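Local coordinates for protein E3 ubiquitin ligase RavN (Legionella pneumophila, PDB 5MIY) that promotes the attachment of ubiquitin to proteins as a bacterial effector enzyme, probably by aiding its transfer from an E2 enzyme to a substrate, at residues Q91-E94 against V98-D101. Numbering follows the deposited sequence.
Sequences QVIE and VDPD
Val92 and Ile93 meet the carbonyl oxygen of Val98 from two sides about 100° apart, and this is where the packing is tight. CG1 of Val92 lies 3.3 Å from Val98 O, and CG1 of Ile93 reaches the same oxygen at 3.4 Å, one carbon from each of two successive helix residues. Val98 O is buried here and finds no hydrogen-bond partner in the model; its surroundings here are aliphatic. With CG1 anti to the backbone N (chi1 170°), Val92 also brings that methyl to CD of Pro100 at 3.9 Å, the two side chains crossing at a slant. Phe36 on strand 35-41 touches both Val92 and Pro100, tying this buried side to the four-stranded antiparallel sheet. The chain reverses after helix 89-96: it touches the helix at Val98 to Pro100, swings away by Asp101, and runs on to strand 106-107 at the edge of that sheet. Val98 turns its own side chain away from the helix, so it meets 91-94 through its backbone.

Things are looser at the more open end. Ile93 runs alongside Asp99, both side chains pointing the same way, and its CD1 stops 4.0 Å from Asp99 OD2. That carboxylate oxygen has its main partner in a salt bridge with Lys102, while Asp99 OD1 accepts a weak, bent bond from the backbone N of Asp101 (3.2 Å, 126°).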
loop_
_atom_site.group_PDB
_atom_site.type_symbol
_atom_site.label_atom_id
_atom_site.label_comp_id
_atom_site.label_asym_id
_atom_site.label_seq_id
_atom_site.Cartn_x
_atom_site.Cartn_y
_atom_site.Cartn_z
ATOM N N GLN A 91 9.852 3.189 -14.389
ATOM C CA GLN A 91 8.398 3.300 -14.426
ATOM C C GLN A 91 7.863 4.010 -13.188
ATOM O O GLN A 91 6.925 4.812 -13.284
ATOM C CB GLN A 91 7.770 1.914 -14.576
ATOM C CG GLN A 91 7.967 1.308 -15.962
ATOM C CD GLN A 91 7.648 -0.175 -16.004
ATOM O OE1 GLN A 91 7.751 -0.873 -14.995
ATOM N NE2 GLN A 91 7.263 -0.666 -17.179
ATOM N N VAL A 92 8.448 3.736 -12.014
ATOM C CA VAL A 92 8.033 4.445 -10.805
ATOM C C VAL A 92 8.246 5.943 -10.974
ATOM O O VAL A 92 7.381 6.756 -10.623
ATOM C CB VAL A 92 8.786 3.914 -9.567
ATOM C CG1 VAL A 92 8.522 4.815 -8.377
ATOM C CG2 VAL A 92 8.387 2.484 -9.255
ATOM N N ILE A 93 9.394 6.335 -11.524
ATOM C CA ILE A 93 9.666 7.756 -11.712
ATOM C C ILE A 93 8.690 8.360 -12.716
ATOM O O ILE A 93 8.175 9.466 -12.509
ATOM C CB ILE A 93 11.128 7.967 -12.142
ATOM C CG1 ILE A 93 12.081 7.409 -11.079
ATOM C CG2 ILE A 93 11.410 9.442 -12.383
ATOM C CD1 ILE A 93 13.499 7.219 -11.579
ATOM N N GLU A 94 8.398 7.635 -13.800
ATOM C CA GLU A 94 7.540 8.185 -14.849
ATOM C C GLU A 94 6.101 8.323 -14.370
ATOM O O GLU A 94 5.429 9.315 -14.676
ATOM C CB GLU A 94 7.602 7.302 -16.096
ATOM C CG GLU A 94 8.947 7.325 -16.806
ATOM C CD GLU A 94 9.209 6.061 -17.610
ATOM O OE1 GLU A 94 10.391 5.784 -17.913
ATOM O OE2 GLU A 94 8.235 5.345 -17.938
ATOM N N VAL A 98 8.740 9.821 -8.251
ATOM C CA VAL A 98 9.555 9.492 -7.087
ATOM C C VAL A 98 10.658 8.547 -7.529
ATOM O O VAL A 98 10.381 7.519 -8.159
ATOM C CB VAL A 98 8.733 8.832 -5.959
ATOM C CG1 VAL A 98 9.624 8.576 -4.747
ATOM C CG2 VAL A 98 7.534 9.687 -5.578
ATOM N N ASP A 99 11.909 8.887 -7.210
ATOM C CA ASP A 99 12.989 7.920 -7.307
ATOM C C ASP A 99 13.102 7.233 -5.955
ATOM O O ASP A 99 13.577 7.862 -4.996
ATOM C CB ASP A 99 14.309 8.581 -7.686
ATOM C CG ASP A 99 15.380 7.565 -8.084
ATOM O OD1 ASP A 99 15.303 6.394 -7.647
ATOM O OD2 ASP A 99 16.303 7.931 -8.842
ATOM N N PRO A 100 12.676 5.977 -5.819
ATOM C CA PRO A 100 12.710 5.336 -4.497
ATOM C C PRO A 100 14.118 5.039 -4.012
ATOM O O PRO A 100 14.369 5.104 -2.802
ATOM C CB PRO A 100 11.899 4.052 -4.711
ATOM C CG PRO A 100 12.036 3.766 -6.172
ATOM C CD PRO A 100 12.126 5.091 -6.859
ATOM N N ASP A 101 15.047 4.723 -4.916
ATOM C CA ASP A 101 16.421 4.463 -4.502
ATOM C C ASP A 101 17.176 5.737 -4.146
ATOM O O ASP A 101 18.317 5.644 -3.683
ATOM C CB ASP A 101 17.166 3.691 -5.595
ATOM C CG ASP A 101 16.693 2.246 -5.715
ATOM O OD1 ASP A 101 16.082 1.733 -4.747
ATOM O OD2 ASP A 101 16.922 1.625 -6.775
#